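Local coordinates for uncharacterized protein MJ0327 (Methanocaldococcus jannaschii DSM 2661, PDB 2QTD) that is of unknown function but belongs to the dinitrogenase iron-molybdenum cofactor family and may, like its relatives, bind or carry a metal-sulfur cofactor, at residues K6-M11 against K50-E55; V57-C62 against S92-G97. One frame throughout, in Å; residues are numbered along the deposited sequence.

Contact 1: K6-M11 against K50-E55; sequences KVAISM and KSIVKE. With PG4 (tetraethylene glycol), chain D.
Lys-6 reaches from its strand to the C-terminal end of the 50-55 segment and ends on Glu-55. Its NZ gives two hydrogen bonds to that one residue. The shorter runs to the backbone O of Glu-55, at 2.8 Å. It lies in the carbonyl plane on a lone pair, with a C=O...N angle of 139°. The second is a salt bridge from Lys-6 NZ to OE1 of Glu-55, at 3.1 Å. Here the ammonium sits above the carboxylate plane, 37° out of it. The two side chains cross at about a right angle. CG of Lys-6 is anti to the backbone N, and a single bend at chi3 (-60°) turns the end of the chain onto its partner.

Deeper in, the contact turns apolar and looser. CB of Ala-8 meets CD1 of Ile-52 at 4.5 Å, a long contact made by one of two modelled conformers of Ile-52.

OE2 of Glu-55 forms a salt bridge with Lys-40 NZ. The carboxylate is thus paired with two lysines, which would probably favour its charged form. A tetraethylene glycol, probably from the crystallisation liquor, spans the Lys-6/Glu-55 pair. Its O3 accepts a weak bond from Lys-6 NZ, and its O5 donates a hydrogen bond to Glu-55 OE2 at 3.3 Å.

Ile-28 lies against both Lys-6 and Ala-8. Phe-26, Phe-20 and Phe-73 pack on Ile-52. Helix 46-54 thus rests on one face of the sheet at strand 5-11, a helix-on-sheet layer consistent with the ribonuclease H-like motif fold.

Contact 2: V57-C62 against S92-G97; sequences VNAIIC and SLFIEG
Phe-94 projects from its helix toward strand 59-62 and meets two residues there, Ile-61 and Ala-59. It gives up more surface than either partner, 59 Å². CG is anti to the backbone N (chi1 177°), which carries the ring out from the helix toward the strand. CD1 of Ile-61 touches the root of the side chain, 3.9 Å from CB of Phe-94. The same methyl lies 4.1 Å from CD1 of the ring. CB of Ala-59 meets the far end of the ring, 4.0 Å from CZ of Phe-94 and equally close to CE1. The two strand residues thus hold the phenylalanine at both ends of its length. Both approach the ring obliquely.

In Ile-61 it is the CG1 branch that reaches the helix. This branch is anti to the carbonyl carbon (chi1 -59°), and CD1 extends it.

Tyr-80 of the next strand packs edge-to-face with the Phe-94 ring. Val-7 and Ile-31 touch Phe-94 from two other strands. With an alanine in place of Phe-94, Ala-59 would probably face a gap and Tyr-80 would lose its ring partner. Gly-97, with positive phi, forms a Schellman motif after the helix; its N bonds to O of Phe-94 at 3.0 Å.

No hydrogen bond or charge links the two segments. All three touching side chains are apolar and buried, so this helix is held to the strand here by hydrophobic packing.

From the N terminus, strand 5-11 comes first. Contact 1 closes when helix 46-54 packs back on it, after the chain has passed through strands 25-32 and 35-43. Contact 2 starts only afterwards, in the segment leading into strand 59-62. It closes at helix 87-95, after helix 67-74 and strand 78-81. The two are in series, neither nested nor crossed. They share the sheet, where strands 5-11 and 59-62 are parallel neighbours. Ala-8 O and Ile-61 N lie 2.8 Å apart, a probable hydrogen bond. The contacts lie on opposite sides of the chain's centre. Val-7 reaches Phe-94, so strand 5-11 joins both helices.

Contact 1: K6-M11 against K50-E55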
loop_
_atom_site.group_PDB
_atom_site.type_symbol
_atom_site.label_atom_id
_atom_site.label_comp_id
_atom_site.label_asym_id
_atom_site.label_seq_id
_atom_site.Cartn_x
_atom_site.Cartn_y
_atom_site.Cartn_z
ATOM N N LYS A 6 1.199 -8.451 4.945
ATOM C CA LYS A 6 2.038 -7.272 4.869
ATOM C C LYS A 6 1.430 -6.367 3.765
ATOM O O LYS A 6 1.158 -6.841 2.671
ATOM C CB LYS A 6 3.475 -7.675 4.501
ATOM C CG LYS A 6 4.467 -6.549 4.466
ATOM C CD LYS A 6 5.845 -6.961 3.939
ATOM C CE LYS A 6 6.506 -8.041 4.756
ATOM N NZ LYS A 6 7.984 -8.152 4.474
ATOM N N VAL A 7 1.199 -5.100 4.108
ATOM C CA VAL A 7 0.528 -4.158 3.198
ATOM C C VAL A 7 1.408 -2.936 3.035
ATOM O O VAL A 7 1.900 -2.365 4.021
ATOM C CB VAL A 7 -0.855 -3.733 3.713
ATOM C CG1 VAL A 7 -1.557 -2.824 2.673
ATOM C CG2 VAL A 7 -1.733 -4.990 4.106
ATOM N N ALA A 8 1.647 -2.564 1.796
ATOM C CA ALA A 8 2.340 -1.261 1.499
ATOM C C ALA A 8 1.347 -0.122 1.162
ATOM O O ALA A 8 0.476 -0.267 0.312
ATOM C CB ALA A 8 3.380 -1.459 0.394
ATOM N N ILE A 9 1.508 1.002 1.836
ATOM C CA ILE A 9 0.641 2.197 1.651
ATOM C C ILE A 9 1.454 3.358 1.151
ATOM O O ILE A 9 2.467 3.742 1.775
ATOM C CB ILE A 9 -0.084 2.584 2.958
ATOM C CG1 ILE A 9 -0.687 1.314 3.583
ATOM C CG2 ILE A 9 -1.104 3.745 2.665
ATOM C CD1 ILE A 9 -1.450 1.463 4.829
ATOM N N SER A 10 0.980 3.994 0.074
ATOM C CA SER A 10 1.702 5.129 -0.513
ATOM C C SER A 10 1.398 6.384 0.317
ATOM O O SER A 10 0.269 6.841 0.362
ATOM C CB SER A 10 1.235 5.269 -1.943
ATOM O OG SER A 10 -0.154 5.524 -2.003
HETATM N N MSE A 11 2.429 6.922 0.969
HETATM C CA MSE A 11 2.272 8.005 1.955
HETATM C C MSE A 11 2.976 9.321 1.605
HETATM O O MSE A 11 4.115 9.361 1.133
HETATM C CB MSE A 11 2.771 7.556 3.341
HETATM C CG MSE A 11 1.952 6.429 3.974
HETATM SE SE MSE A 11 0.142 7.029 4.382
HETATM C CE MSE A 11 0.455 8.608 5.571
ATOM N N LYS A 50 13.367 -0.295 -5.557
ATOM C CA LYS A 50 13.871 -1.682 -5.522
ATOM C C LYS A 50 13.458 -2.415 -4.239
ATOM O O LYS A 50 13.039 -3.581 -4.279
ATOM C CB LYS A 50 15.398 -1.700 -5.667
ATOM C CG LYS A 50 15.910 -1.180 -7.020
ATOM C CD LYS A 50 17.446 -1.119 -7.056
ATOM C CE LYS A 50 17.985 -1.077 -8.502
ATOM N N SER A 51 13.569 -1.707 -3.112
ATOM C CA SER A 51 13.284 -2.262 -1.773
ATOM C C SER A 51 11.858 -2.716 -1.576
ATOM O O SER A 51 11.605 -3.719 -0.920
ATOM C CB SER A 51 13.596 -1.233 -0.690
ATOM O OG SER A 51 14.979 -0.984 -0.635
ATOM N N ILE A 52 10.925 -1.955 -2.130
ATOM C CA ILE A 52 9.518 -2.274 -2.003
ATOM C C ILE A 52 9.237 -3.637 -2.673
ATOM O O ILE A 52 8.455 -4.450 -2.170
ATOM C CB ILE A 52 8.652 -1.083 -2.545
ATOM C CG1 ILE A 52 7.220 -1.145 -2.037
ATOM C CG2 ILE A 52 8.719 -0.985 -4.095
ATOM C CD1 ILE A 52 6.353 -0.091 -2.677
ATOM N N VAL A 53 9.917 -3.927 -3.775
ATOM C CA VAL A 53 9.769 -5.225 -4.412
ATOM C C VAL A 53 10.308 -6.351 -3.507
ATOM O O VAL A 53 9.688 -7.409 -3.405
ATOM C CB VAL A 53 10.462 -5.264 -5.834
ATOM C CG1 VAL A 53 10.400 -6.661 -6.448
ATOM C CG2 VAL A 53 9.815 -4.261 -6.740
ATOM N N LYS A 54 11.452 -6.115 -2.859
ATOM C CA LYS A 54 12.083 -7.105 -1.972
ATOM C C LYS A 54 11.257 -7.457 -0.704
ATOM O O LYS A 54 11.416 -8.539 -0.120
ATOM C CB LYS A 54 13.484 -6.628 -1.550
ATOM C CG LYS A 54 14.518 -6.545 -2.685
ATOM C CD LYS A 54 15.898 -6.204 -2.114
ATOM N N GLU A 55 10.394 -6.539 -0.271
ATOM C CA GLU A 55 9.509 -6.756 0.894
ATOM C C GLU A 55 8.499 -7.875 0.718
ATOM O O GLU A 55 8.045 -8.459 1.699
ATOM C CB GLU A 55 8.729 -5.441 1.201
ATOM C CG GLU A 55 9.531 -4.342 1.852
ATOM C CD GLU A 55 10.003 -4.723 3.263
ATOM O OE1 GLU A 55 9.232 -5.364 4.057
ATOM O OE2 GLU A 55 11.156 -4.395 3.551
HETATM C C4 PG4 D . 7.841 -11.453 6.525
HETATM O O3 PG4 D . 8.496 -10.246 6.924
HETATM C C5 PG4 D . 9.918 -10.338 6.795
HETATM C C6 PG4 D . 10.529 -8.935 6.825
HETATM O O4 PG4 D . 11.657 -8.830 5.948
HETATM C C7 PG4 D . 11.367 -8.602 4.570
HETATM C C8 PG4 D . 12.658 -8.177 3.901
HETATM O O5 PG4 D . 13.020 -6.923 4.481
#

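Contact 2: V57-C62 against S92-G97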
loop_
_atom_site.group_PDB
_atom_site.type_symbol
_atom_site.label_atom_id
_atom_site.label_comp_id
_atom_site.label_asym_id
_atom_site.label_seq_id
_atom_site.Cartn_x
_atom_site.Cartn_y
_atom_site.Cartn_z
ATOM N N VAL A 57 5.319 -7.884 -0.323
ATOM C CA VAL A 57 4.071 -7.497 0.347
ATOM C C VAL A 57 2.917 -8.325 -0.242
ATOM O O VAL A 57 3.021 -8.893 -1.349
ATOM C CB VAL A 57 3.787 -5.949 0.317
ATOM C CG1 VAL A 57 4.977 -5.163 0.921
ATOM C CG2 VAL A 57 3.411 -5.447 -1.104
ATOM N N ASN A 58 1.855 -8.451 0.517
ATOM C CA ASN A 58 0.642 -9.121 0.044
ATOM C C ASN A 58 -0.275 -8.163 -0.743
ATOM O O ASN A 58 -1.065 -8.609 -1.584
ATOM C CB ASN A 58 -0.135 -9.753 1.208
ATOM C CG ASN A 58 0.684 -10.758 2.005
ATOM O OD1 ASN A 58 1.298 -10.423 3.021
ATOM N ND2 ASN A 58 0.715 -12.004 1.526
ATOM N N ALA A 59 -0.218 -6.875 -0.467
ATOM C CA ALA A 59 -1.212 -5.930 -0.956
ATOM C C ALA A 59 -0.614 -4.553 -0.953
ATOM O O ALA A 59 0.334 -4.291 -0.162
ATOM C CB ALA A 59 -2.444 -5.976 -0.056
ATOM N N ILE A 60 -1.137 -3.674 -1.831
ATOM C CA ILE A 60 -0.835 -2.248 -1.857
ATOM C C ILE A 60 -2.136 -1.474 -1.641
ATOM O O ILE A 60 -3.161 -1.891 -2.182
ATOM C CB ILE A 60 -0.164 -1.841 -3.212
ATOM C CG1 ILE A 60 1.259 -2.357 -3.310
ATOM C CG2 ILE A 60 -0.155 -0.307 -3.413
ATOM C CD1 ILE A 60 1.873 -2.394 -4.764
ATOM N N ILE A 61 -2.083 -0.358 -0.905
ATOM C CA ILE A 61 -3.176 0.636 -0.783
ATOM C C ILE A 61 -2.627 1.914 -1.363
ATOM O O ILE A 61 -1.587 2.389 -0.941
ATOM C CB ILE A 61 -3.698 0.805 0.618
ATOM C CG1 ILE A 61 -4.230 -0.503 1.170
ATOM C CG2 ILE A 61 -4.774 1.885 0.693
ATOM C CD1 ILE A 61 -4.594 -0.387 2.678
ATOM N N CYS A 62 -3.328 2.423 -2.378
ATOM C CA CYS A 62 -3.012 3.697 -3.009
ATOM C C CYS A 62 -4.276 4.313 -3.628
ATOM O O CYS A 62 -5.304 3.693 -3.691
ATOM C CB CYS A 62 -1.929 3.511 -4.074
ATOM S SG CYS A 62 -2.448 2.470 -5.501
ATOM N N SER A 92 -8.040 0.143 8.780
ATOM C CA SER A 92 -9.274 -0.441 9.327
ATOM C C SER A 92 -10.217 -0.966 8.234
ATOM O O SER A 92 -10.728 -2.093 8.331
ATOM C CB SER A 92 -10.031 0.563 10.216
ATOM O OG SER A 92 -9.230 1.009 11.293
ATOM N N LEU A 93 -10.472 -0.142 7.209
ATOM C CA LEU A 93 -11.312 -0.543 6.066
ATOM C C LEU A 93 -10.752 -1.775 5.355
ATOM O O LEU A 93 -11.504 -2.674 4.969
ATOM C CB LEU A 93 -11.492 0.624 5.090
ATOM C CG LEU A 93 -12.386 1.791 5.563
ATOM C CD1 LEU A 93 -12.233 2.996 4.597
ATOM C CD2 LEU A 93 -13.846 1.365 5.650
ATOM N N PHE A 94 -9.431 -1.826 5.211
ATOM C CA PHE A 94 -8.732 -2.956 4.583
ATOM C C PHE A 94 -9.016 -4.255 5.349
ATOM O O PHE A 94 -9.473 -5.245 4.798
ATOM C CB PHE A 94 -7.222 -2.688 4.475
ATOM C CG PHE A 94 -6.447 -3.838 3.918
ATOM C CD1 PHE A 94 -6.386 -4.051 2.560
ATOM C CD2 PHE A 94 -5.874 -4.779 4.763
ATOM C CE1 PHE A 94 -5.708 -5.146 2.036
ATOM C CE2 PHE A 94 -5.213 -5.888 4.243
ATOM C CZ PHE A 94 -5.111 -6.041 2.865
ATOM N N ILE A 95 -8.764 -4.193 6.641
ATOM C CA ILE A 95 -8.970 -5.356 7.542
ATOM C C ILE A 95 -10.407 -5.817 7.523
ATOM O O ILE A 95 -10.658 -7.022 7.457
ATOM C CB ILE A 95 -8.520 -5.041 8.971
ATOM C CG1 ILE A 95 -7.008 -4.895 8.999
ATOM C CG2 ILE A 95 -8.975 -6.153 9.951
ATOM C CD1 ILE A 95 -6.393 -4.401 10.313
ATOM N N GLU A 96 -11.339 -4.865 7.481
ATOM C CA GLU A 96 -12.781 -5.147 7.417
ATOM C C GLU A 96 -13.283 -5.727 6.079
ATOM O O GLU A 96 -14.451 -6.165 5.988
ATOM C CB GLU A 96 -13.568 -3.864 7.751
ATOM C CG GLU A 96 -13.462 -3.455 9.224
ATOM C CD GLU A 96 -13.939 -2.027 9.529
ATOM O OE1 GLU A 96 -14.220 -1.230 8.605
ATOM O OE2 GLU A 96 -14.046 -1.701 10.732
ATOM N N GLY A 97 -12.434 -5.712 5.049
ATOM C CA GLY A 97 -12.791 -6.208 3.753
ATOM C C GLY A 97 -13.575 -5.228 2.903
ATOM O O GLY A 97 -14.190 -5.652 1.919
#